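Local structure of putative tetR-family transcriptional regulatory protein (Streptomyces coelicolor, 2DG8) at residues Val30-Ile35 and Thr51-Leu56; Val69-Glu74 and Ala90-Glu95; Gly77-Arg82 and Arg86-Asp91; Arg102-Thr107 and Arg158-Glu163. The protein probably binds DNA through an N-terminal helix-turn-helix domain and regulates transcription, as members of the TetR family do. All coordinates share one frame; numbering follows the deposited sequence.

Overall arrangement
From the N terminus, contact 1 closes 15 residues that include helix 44-49, so that helix 32-39 rests on the start of helix 53-77 in the helix-turn-helix region, the probable DNA-binding part. Further along that helix, contact 2 pairs 69-74 with 90-95, its centre about 30 Å from that of contact 1 and across the chain's centre. Contact 3, which turns 77-82 back onto 86-91, lies within the span of contact 2 and shares Ala90 and Asp91 with it. Contact 4 spans 50 residues, joining helix 101-116 to the end of helix 141-159, and touches contact 2, His94 CE1 lying 3.4 Å from Arg158 NE. Contacts 1, 2 and 4 follow in series; none cross.

Contact 1 (Val30-Ile35 and Thr51-Leu56); sequences VSHRRI and TGIEQL
Ile53 meets both Val30 and His32, and its side chain can be followed outward. CB starts beside the facing segment, not straight at it; CG1 lies 3.9 Å from Val30 CG1 as the side chains slide past each other in opposite directions. CD1, the tip, sits 3.8 Å above the plane of the His32 imidazole, displaced toward its rim, and makes a CH-pi contact 25° off the ring normal. Its closest ring atom is His32 NE2, and it also touches Val30 CG1 at 4.0 Å. Deeper in, Ile35 and Leu56 meet tip to tip, CD1 to CD1 at 3.9 Å; a chi1 of -167°, CG opposite the backbone N, carries Leu56 across. Both belong to the buried interior, where each also touches Thr18 of helix 10-25. This is the TetR-type helix-turn-helix domain: helix 32-39 is its first HTH helix, begun by Ser31, whose OG accepts from Arg34 N (3.3 Å), and helix 53-77 is the long helix leading to the rest of the chain. No hydrogen bond joins the segments, and the contact covers His32 NE2 without giving it a polar partner, so the junction rests on van der Waals and CH-pi contact.

Contact 2 (Val69-Glu74 and Ala90-Glu95); sequences VAVFDE and ADLVHE
The Phe72 ring carries Leu92 on one face. Leu92 CD1 stands 3.5 Å from the centroid and only 6° off the normal, almost exactly over the centre, so all six ring carbons lie at nearly equal distances from this one methyl. That is a CH-pi contact, with the two side chains crossing at about a right angle. The other leucine methyl, CD2, leans toward the CD2-CE2 side of the ring and also reaches Val71 CG1 at 3.9 Å. Leu92 thus divides its two branches between neighbouring residues of the helix opposite. Val71 CG1, set anti to the backbone N (chi1 176°), faces Glu95 as well: its methyl comes 3.8 Å from OE2 at the end of the extended glutamate chain. The backbones run roughly antiparallel, at 143° between short axes that approach to 10.1 Å, and the nearest CA atoms across them, of Phe72 and Leu92, are 6.9 Å apart. Helices 53-77 and 82-98 are thereby joined as consecutive helices of the all-helical TetR fold, and Asp148 of helix 141-159 also touches Phe72. Were Phe72 an alanine, Leu92 CD1 would probably lose the ring face it sits on, with a gap opened between the helices. Toward the rim the carboxylates of Glu74 and Glu95 come near each other, OE2 to OE1 4.8 Å, probably with mild repulsion. With no hydrogen bond across, cohesion depends on the fit of the leucine methyls against the ring and the valine.

Contact 3 (Gly77-Arg82 and Arg86-Asp91); sequences GAAADR and REAVAD
Arg82 and Arg86 lie side by side and point the same way, because both leave the backbone with CG anti to the carbonyl carbon while their outer torsions differ. Arg86 stays extended from CG to NE, whereas Arg82 bends at chi3 (-42°) and turns its guanidinium face toward its neighbour. The setting is the N-terminal turn of helix 82-98, with Asp81 as N-cap: its OD2 accepts from Glu84 N. One full turn on, Arg86 N donates to Arg82 O at 2.8 Å, an ordinary helical bond that fixes the spacing of the two arginines, and Arg86 CG lies close to that oxygen, at 3.2 Å. The guanidinium planes stand 80° apart. Arg86 NH1 hangs 3.1 Å above the Arg82 plane, toward its rim, while Arg82 CZ lies at the edge of the Arg86 group and in its plane. Two donors of like charge therefore come together, Arg82 NH2 and Arg86 NH1 at 3.2 Å, which probably costs some electrostatic energy; a long, weak ion pair of Arg86 NH2 with Asp83 OD1 may partly offset this. Arg86 has a further hold: its NE donates to Thr178 OG1, just beyond helix 167-177. A leucine in place of Arg86, lacking the guanidinium, would probably leave Thr178 OG1 without this donor and the Arg82 face without the NH1 above it. The loop preceding the helix folds back over it further along, where Ala79 and Ala88, each with CB pointing at the other segment, bring their CB atoms to 4.4 Å.

Contact 4 (Arg102-Thr107 and Arg158-Glu163); sequences RDLVLT and RALARE
Leu104 spreads its two methyls over Ala159: CD1 lies 3.8 Å and CD2 3.9 Å from the single CB, so the alanine methyl sits before the fork of the leucine. Having CG anti to the backbone N (chi1 171°) sends that fork across to the other segment, and CD2 extends the contact to Leu160 CD2 at a loose 4.5 Å. All three residues are buried, but the patch is small, about 99 Å² summed over both sides, and no hydrogen bond crosses it. The nearest backbones are Leu104 and Ala159, with CA atoms 7.8 Å apart. Ala159 is the last residue of helix 141-159; Leu160 leaves helical geometry, and Ala161 N bonds back to Arg158 O, so the contact is made where that helix gives way to a loop. These are helices of the TetR C-terminal region, and the contact borders the dimer interface: Leu104 packs on Ala115 and Leu160 on Ala114 of the second subunit, while Arg162 forms a salt bridge with Glu122 of that same subunit. Behind Leu104, Asp103 O takes two bonds from Thr107, from N at 2.9 Å and from OG1 at 2.7 Å, the donors arriving from opposite faces of the carbonyl plane. Asp103 OD1 is itself bonded to His67 of helix 53-77. Beyond Ala159, Arg158 is held by a salt bridge from NH2 to Glu98, at the end of helix 82-98.

Contact 1 (Val30-Ile35 and Thr51-Leu56)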
# COMPACT_ATOMS: atom_id res chain seq x y z
N VAL A 30 13.31 9.86 11.65
CA VAL A 30 12.59 10.85 12.46
C VAL A 30 13.29 11.11 13.78
O VAL A 30 13.55 10.18 14.55
CB VAL A 30 11.14 10.40 12.77
CG1 VAL A 30 10.52 11.31 13.84
CG2 VAL A 30 10.28 10.44 11.50
N SER A 31 13.62 12.36 14.05
CA SER A 31 14.25 12.72 15.31
C SER A 31 13.97 14.18 15.60
O SER A 31 13.78 14.98 14.69
CB SER A 31 15.77 12.49 15.27
OG SER A 31 16.46 13.54 14.62
N HIS A 32 13.93 14.49 16.89
CA HIS A 32 13.67 15.84 17.36
C HIS A 32 14.62 16.88 16.78
O HIS A 32 14.20 17.95 16.35
CB HIS A 32 13.75 15.86 18.88
CG HIS A 32 12.51 15.36 19.55
ND1 HIS A 32 12.54 14.62 20.72
CD2 HIS A 32 11.21 15.48 19.21
CE1 HIS A 32 11.30 14.31 21.06
NE2 HIS A 32 10.47 14.82 20.17
N ARG A 33 15.91 16.56 16.75
CA ARG A 33 16.90 17.49 16.21
C ARG A 33 16.72 17.78 14.72
O ARG A 33 16.73 18.94 14.31
CB ARG A 33 18.31 16.97 16.48
CG ARG A 33 18.95 17.53 17.75
CD ARG A 33 19.47 16.42 18.66
NE ARG A 33 20.27 15.44 17.93
CZ ARG A 33 20.92 14.42 18.50
NH1 ARG A 33 20.86 14.25 19.81
NH2 ARG A 33 21.61 13.57 17.76
N ARG A 34 16.57 16.73 13.92
CA ARG A 34 16.41 16.89 12.49
C ARG A 34 15.16 17.70 12.14
O ARG A 34 15.18 18.54 11.23
CB ARG A 34 16.32 15.53 11.80
CG ARG A 34 17.53 14.64 11.99
CD ARG A 34 17.60 13.57 10.90
NE ARG A 34 18.76 12.71 11.08
CZ ARG A 34 18.82 11.70 11.94
NH1 ARG A 34 17.78 11.40 12.71
NH2 ARG A 34 19.95 11.01 12.07
N ILE A 35 14.08 17.45 12.87
CA ILE A 35 12.82 18.15 12.62
C ILE A 35 12.90 19.61 13.02
O ILE A 35 12.47 20.49 12.27
CB ILE A 35 11.66 17.45 13.37
CG1 ILE A 35 11.43 16.06 12.77
CG2 ILE A 35 10.38 18.30 13.28
CD1 ILE A 35 10.50 15.18 13.56
N THR A 51 4.28 15.68 23.59
CA THR A 51 4.61 14.81 24.72
C THR A 51 5.65 13.76 24.36
O THR A 51 6.34 13.24 25.23
CB THR A 51 3.35 14.09 25.25
OG1 THR A 51 2.82 13.21 24.24
CG2 THR A 51 2.28 15.10 25.63
N GLY A 52 5.76 13.46 23.07
CA GLY A 52 6.72 12.46 22.63
C GLY A 52 6.59 12.23 21.14
O GLY A 52 5.73 12.84 20.49
N ILE A 53 7.40 11.33 20.59
CA ILE A 53 7.40 11.05 19.17
C ILE A 53 6.09 10.44 18.66
O ILE A 53 5.70 10.68 17.52
CB ILE A 53 8.57 10.11 18.78
CG1 ILE A 53 9.25 10.62 17.51
CG2 ILE A 53 8.06 8.69 18.52
CD1 ILE A 53 10.12 11.85 17.74
N GLU A 54 5.42 9.68 19.52
CA GLU A 54 4.17 9.05 19.12
C GLU A 54 3.09 10.09 18.85
O GLU A 54 2.43 10.04 17.81
CB GLU A 54 3.66 8.07 20.19
CG GLU A 54 2.47 7.26 19.69
CD GLU A 54 1.88 6.34 20.75
OE1 GLU A 54 1.39 5.25 20.37
OE2 GLU A 54 1.89 6.71 21.94
N GLN A 55 2.89 11.02 19.77
CA GLN A 55 1.88 12.05 19.55
C GLN A 55 2.26 12.86 18.30
O GLN A 55 1.40 13.21 17.49
CB GLN A 55 1.79 13.00 20.74
CG GLN A 55 0.83 14.14 20.50
CD GLN A 55 0.84 15.15 21.62
OE1 GLN A 55 1.82 15.86 21.83
NE2 GLN A 55 -0.26 15.21 22.36
N LEU A 56 3.54 13.16 18.17
CA LEU A 56 4.06 13.92 17.03
C LEU A 56 3.70 13.16 15.75
O LEU A 56 3.11 13.73 14.82
CB LEU A 56 5.58 14.07 17.18
CG LEU A 56 6.45 15.02 16.34
CD1 LEU A 56 7.08 14.26 15.21
CD2 LEU A 56 5.63 16.23 15.83

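Contact 2 (Val69-Glu74 and Ala90-Glu95)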
# COMPACT_ATOMS: atom_id res chain seq x y z
N VAL A 69 -8.04 13.24 2.41
CA VAL A 69 -9.48 13.18 2.56
C VAL A 69 -10.09 14.38 1.85
O VAL A 69 -11.14 14.29 1.21
CB VAL A 69 -9.88 13.22 4.05
CG1 VAL A 69 -11.36 13.58 4.20
CG2 VAL A 69 -9.62 11.85 4.69
N ALA A 70 -9.41 15.52 1.95
CA ALA A 70 -9.89 16.73 1.31
C ALA A 70 -9.81 16.57 -0.20
O ALA A 70 -10.58 17.18 -0.94
CB ALA A 70 -9.04 17.92 1.75
N VAL A 71 -8.87 15.76 -0.67
CA VAL A 71 -8.73 15.53 -2.10
C VAL A 71 -9.96 14.78 -2.58
O VAL A 71 -10.43 14.99 -3.70
CB VAL A 71 -7.46 14.72 -2.44
CG1 VAL A 71 -7.42 14.43 -3.93
CG2 VAL A 71 -6.22 15.51 -2.04
N PHE A 72 -10.48 13.90 -1.72
CA PHE A 72 -11.68 13.15 -2.04
C PHE A 72 -12.83 14.15 -2.12
O PHE A 72 -13.65 14.10 -3.04
CB PHE A 72 -11.96 12.11 -0.94
CG PHE A 72 -11.27 10.78 -1.16
CD1 PHE A 72 -12.02 9.62 -1.31
CD2 PHE A 72 -9.89 10.71 -1.25
CE1 PHE A 72 -11.39 8.39 -1.54
CE2 PHE A 72 -9.25 9.48 -1.48
CZ PHE A 72 -10.00 8.32 -1.62
N ASP A 73 -12.87 15.06 -1.15
CA ASP A 73 -13.91 16.07 -1.10
C ASP A 73 -13.86 16.96 -2.33
O ASP A 73 -14.89 17.29 -2.92
CB ASP A 73 -13.73 16.95 0.14
CG ASP A 73 -14.86 17.95 0.30
OD1 ASP A 73 -14.70 18.90 1.09
OD2 ASP A 73 -15.90 17.77 -0.37
N GLU A 74 -12.65 17.35 -2.72
CA GLU A 74 -12.48 18.20 -3.89
C GLU A 74 -13.10 17.58 -5.15
O GLU A 74 -13.83 18.25 -5.89
CB GLU A 74 -10.99 18.46 -4.15
CG GLU A 74 -10.73 19.48 -5.26
CD GLU A 74 -9.26 19.54 -5.68
OE1 GLU A 74 -8.38 19.69 -4.81
OE2 GLU A 74 -9.00 19.45 -6.90
N ALA A 90 -12.66 8.46 -11.11
CA ALA A 90 -11.60 8.09 -12.05
C ALA A 90 -10.52 9.15 -11.96
O ALA A 90 -9.32 8.84 -11.96
CB ALA A 90 -12.15 8.00 -13.49
N ASP A 91 -10.95 10.40 -11.90
CA ASP A 91 -10.03 11.53 -11.81
C ASP A 91 -9.22 11.42 -10.53
O ASP A 91 -8.02 11.67 -10.51
CB ASP A 91 -10.81 12.85 -11.80
CG ASP A 91 -11.48 13.14 -13.12
OD1 ASP A 91 -12.36 14.02 -13.16
OD2 ASP A 91 -11.12 12.50 -14.12
N LEU A 92 -9.91 11.05 -9.46
CA LEU A 92 -9.29 10.91 -8.15
C LEU A 92 -8.19 9.85 -8.22
O LEU A 92 -7.07 10.07 -7.76
CB LEU A 92 -10.33 10.49 -7.12
CG LEU A 92 -10.32 11.01 -5.69
CD1 LEU A 92 -11.19 10.08 -4.85
CD2 LEU A 92 -8.92 11.06 -5.12
N VAL A 93 -8.52 8.70 -8.78
CA VAL A 93 -7.57 7.60 -8.89
C VAL A 93 -6.31 7.99 -9.65
O VAL A 93 -5.20 7.69 -9.21
CB VAL A 93 -8.20 6.37 -9.59
CG1 VAL A 93 -7.11 5.41 -10.04
CG2 VAL A 93 -9.15 5.67 -8.62
N HIS A 94 -6.47 8.64 -10.80
CA HIS A 94 -5.30 9.02 -11.58
C HIS A 94 -4.48 10.11 -10.90
O HIS A 94 -3.24 10.07 -10.91
CB HIS A 94 -5.72 9.41 -13.00
CG HIS A 94 -6.08 8.22 -13.85
ND1 HIS A 94 -5.49 7.98 -15.08
CD2 HIS A 94 -6.89 7.17 -13.61
CE1 HIS A 94 -5.93 6.83 -15.55
NE2 HIS A 94 -6.78 6.32 -14.68
N GLU A 95 -5.14 11.07 -10.29
CA GLU A 95 -4.41 12.13 -9.61
C GLU A 95 -3.59 11.56 -8.43
O GLU A 95 -2.42 11.87 -8.28
CB GLU A 95 -5.37 13.21 -9.10
CG GLU A 95 -4.66 14.35 -8.39
CD GLU A 95 -5.61 15.46 -7.95
OE1 GLU A 95 -6.53 15.80 -8.73
OE2 GLU A 95 -5.42 15.98 -6.83

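Contact 3 (Gly77-Arg82 and Arg86-Asp91)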
# COMPACT_ATOMS: atom_id res chain seq x y z
N GLY A 77 -17.07 16.22 -4.05
CA GLY A 77 -17.97 17.31 -3.70
C GLY A 77 -18.51 18.04 -4.92
O GLY A 77 -19.61 18.60 -4.87
N ALA A 78 -17.75 18.03 -6.01
CA ALA A 78 -18.16 18.71 -7.24
C ALA A 78 -19.01 17.86 -8.18
O ALA A 78 -19.32 18.29 -9.29
CB ALA A 78 -16.92 19.21 -7.98
N ALA A 79 -19.38 16.65 -7.75
CA ALA A 79 -20.19 15.76 -8.57
C ALA A 79 -21.67 15.96 -8.27
O ALA A 79 -22.10 15.93 -7.12
CB ALA A 79 -19.79 14.30 -8.32
N ALA A 80 -22.46 16.13 -9.33
CA ALA A 80 -23.90 16.35 -9.22
C ALA A 80 -24.75 15.08 -9.10
O ALA A 80 -25.80 15.09 -8.46
CB ALA A 80 -24.38 17.18 -10.40
N ASP A 81 -24.29 13.99 -9.71
CA ASP A 81 -25.02 12.72 -9.68
C ASP A 81 -24.06 11.53 -9.73
O ASP A 81 -22.84 11.72 -9.73
CB ASP A 81 -25.96 12.65 -10.87
CG ASP A 81 -25.33 13.18 -12.15
OD1 ASP A 81 -25.46 14.39 -12.43
OD2 ASP A 81 -24.67 12.39 -12.86
N ARG A 82 -24.62 10.32 -9.78
CA ARG A 82 -23.81 9.11 -9.85
C ARG A 82 -22.81 9.18 -11.00
O ARG A 82 -21.62 8.93 -10.82
CB ARG A 82 -24.67 7.86 -10.09
CG ARG A 82 -25.61 7.41 -8.97
CD ARG A 82 -26.24 6.07 -9.38
NE ARG A 82 -26.64 6.07 -10.79
CZ ARG A 82 -27.01 4.99 -11.48
NH1 ARG A 82 -27.35 5.09 -12.75
NH2 ARG A 82 -27.04 3.80 -10.89
N ARG A 86 -18.85 8.89 -10.60
CA ARG A 86 -18.03 7.82 -11.16
C ARG A 86 -16.86 8.42 -11.93
O ARG A 86 -15.73 7.95 -11.83
CB ARG A 86 -18.85 6.92 -12.10
CG ARG A 86 -20.00 6.20 -11.44
CD ARG A 86 -20.68 5.24 -12.42
NE ARG A 86 -21.70 4.42 -11.78
CZ ARG A 86 -23.00 4.71 -11.74
NH1 ARG A 86 -23.85 3.89 -11.13
NH2 ARG A 86 -23.46 5.82 -12.33
N GLU A 87 -17.16 9.45 -12.71
CA GLU A 87 -16.16 10.14 -13.52
C GLU A 87 -15.18 10.86 -12.60
O GLU A 87 -13.98 10.94 -12.86
CB GLU A 87 -16.85 11.16 -14.42
CG GLU A 87 -16.13 11.48 -15.73
CD GLU A 87 -16.24 10.36 -16.75
OE1 GLU A 87 -17.36 9.84 -16.95
OE2 GLU A 87 -15.22 10.00 -17.36
N ALA A 88 -15.72 11.39 -11.50
CA ALA A 88 -14.93 12.10 -10.52
C ALA A 88 -13.95 11.15 -9.84
O ALA A 88 -12.80 11.52 -9.56
CB ALA A 88 -15.85 12.74 -9.46
N VAL A 89 -14.41 9.93 -9.57
CA VAL A 89 -13.58 8.94 -8.91
C VAL A 89 -12.41 8.53 -9.81
O VAL A 89 -11.31 8.28 -9.32
CB VAL A 89 -14.40 7.68 -8.54
CG1 VAL A 89 -13.47 6.56 -8.04
CG2 VAL A 89 -15.41 8.04 -7.44
N ALA A 90 -12.66 8.46 -11.11
CA ALA A 90 -11.60 8.09 -12.05
C ALA A 90 -10.52 9.15 -11.96
O ALA A 90 -9.32 8.84 -11.96
CB ALA A 90 -12.15 8.00 -13.49
N ASP A 91 -10.95 10.40 -11.90
CA ASP A 91 -10.03 11.53 -11.81
C ASP A 91 -9.22 11.42 -10.53
O ASP A 91 -8.02 11.67 -10.51
CB ASP A 91 -10.81 12.85 -11.80
CG ASP A 91 -11.48 13.14 -13.12
OD1 ASP A 91 -12.36 14.02 -13.16
OD2 ASP A 91 -11.12 12.50 -14.12

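Contact 4 (Arg102-Thr107 and Arg158-Glu163)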
# COMPACT_ATOMS: atom_id res chain seq x y z
N ARG A 102 5.46 12.62 -3.28
CA ARG A 102 5.56 12.86 -1.84
C ARG A 102 4.34 12.26 -1.14
O ARG A 102 4.47 11.61 -0.11
CB ARG A 102 5.62 14.37 -1.56
CG ARG A 102 5.42 14.76 -0.10
CD ARG A 102 4.63 16.06 -0.02
NE ARG A 102 4.38 16.51 1.35
CZ ARG A 102 5.33 16.97 2.16
NH1 ARG A 102 5.01 17.35 3.39
NH2 ARG A 102 6.59 17.06 1.75
N ASP A 103 3.16 12.48 -1.70
CA ASP A 103 1.94 11.93 -1.12
C ASP A 103 1.92 10.40 -1.19
O ASP A 103 1.51 9.72 -0.24
CB ASP A 103 0.71 12.53 -1.82
CG ASP A 103 0.49 13.99 -1.46
OD1 ASP A 103 -0.42 14.63 -2.04
OD2 ASP A 103 1.22 14.50 -0.57
N LEU A 104 2.37 9.85 -2.32
CA LEU A 104 2.42 8.40 -2.48
C LEU A 104 3.35 7.80 -1.42
O LEU A 104 3.03 6.80 -0.78
CB LEU A 104 2.94 8.04 -3.88
CG LEU A 104 3.27 6.58 -4.16
CD1 LEU A 104 1.99 5.72 -4.10
CD2 LEU A 104 3.94 6.48 -5.53
N VAL A 105 4.52 8.41 -1.24
CA VAL A 105 5.49 7.94 -0.25
C VAL A 105 4.95 8.04 1.19
O VAL A 105 5.11 7.10 1.98
CB VAL A 105 6.83 8.74 -0.37
CG1 VAL A 105 7.79 8.37 0.77
CG2 VAL A 105 7.49 8.44 -1.71
N LEU A 106 4.31 9.15 1.52
CA LEU A 106 3.76 9.33 2.87
C LEU A 106 2.64 8.32 3.10
O LEU A 106 2.49 7.77 4.19
CB LEU A 106 3.25 10.77 3.06
CG LEU A 106 4.34 11.86 3.12
CD1 LEU A 106 3.70 13.26 3.19
CD2 LEU A 106 5.23 11.62 4.34
N THR A 107 1.86 8.06 2.06
CA THR A 107 0.79 7.09 2.17
C THR A 107 1.41 5.73 2.49
O THR A 107 0.97 5.04 3.40
CB THR A 107 -0.02 6.96 0.84
OG1 THR A 107 -0.62 8.21 0.51
CG2 THR A 107 -1.11 5.92 0.97
N ARG A 158 -1.49 1.68 -10.34
CA ARG A 158 -1.07 2.64 -11.36
C ARG A 158 0.23 3.31 -10.92
O ARG A 158 1.18 3.45 -11.70
CB ARG A 158 -2.11 3.74 -11.58
CG ARG A 158 -3.34 3.32 -12.32
CD ARG A 158 -4.05 4.54 -12.92
NE ARG A 158 -3.45 4.98 -14.18
CZ ARG A 158 -2.72 6.08 -14.36
NH1 ARG A 158 -2.24 6.37 -15.56
NH2 ARG A 158 -2.46 6.89 -13.34
N ALA A 159 0.27 3.72 -9.65
CA ALA A 159 1.44 4.39 -9.09
C ALA A 159 2.73 3.58 -9.17
O ALA A 159 3.77 4.11 -9.54
CB ALA A 159 1.16 4.79 -7.66
N LEU A 160 2.66 2.30 -8.83
CA LEU A 160 3.86 1.47 -8.85
C LEU A 160 3.99 0.65 -10.12
O LEU A 160 4.65 -0.38 -10.12
CB LEU A 160 3.87 0.54 -7.63
CG LEU A 160 3.81 1.27 -6.28
CD1 LEU A 160 3.75 0.25 -5.16
CD2 LEU A 160 5.03 2.18 -6.13
N ALA A 161 3.36 1.11 -11.19
CA ALA A 161 3.43 0.40 -12.46
C ALA A 161 4.59 0.90 -13.31
O ALA A 161 5.03 2.04 -13.17
CB ALA A 161 2.12 0.57 -13.24
N ARG A 162 5.08 0.03 -14.18
CA ARG A 162 6.14 0.41 -15.10
C ARG A 162 5.35 1.00 -16.25
O ARG A 162 5.80 1.94 -16.91
CB ARG A 162 6.93 -0.81 -15.56
CG ARG A 162 7.97 -0.52 -16.63
CD ARG A 162 8.96 0.55 -16.19
NE ARG A 162 9.87 0.09 -15.13
CZ ARG A 162 10.87 -0.77 -15.32
NH1 ARG A 162 11.64 -1.12 -14.30
NH2 ARG A 162 11.11 -1.26 -16.53
N GLU A 163 4.16 0.46 -16.46
CA GLU A 163 3.25 0.91 -17.51
C GLU A 163 1.83 0.94 -16.93
O GLU A 163 1.09 -0.03 -17.01
CB GLU A 163 3.32 -0.05 -18.70
CG GLU A 163 4.73 -0.29 -19.23
CD GLU A 163 4.76 -1.29 -20.38
OE1 GLU A 163 4.35 -2.45 -20.17
OE2 GLU A 163 5.20 -0.90 -21.49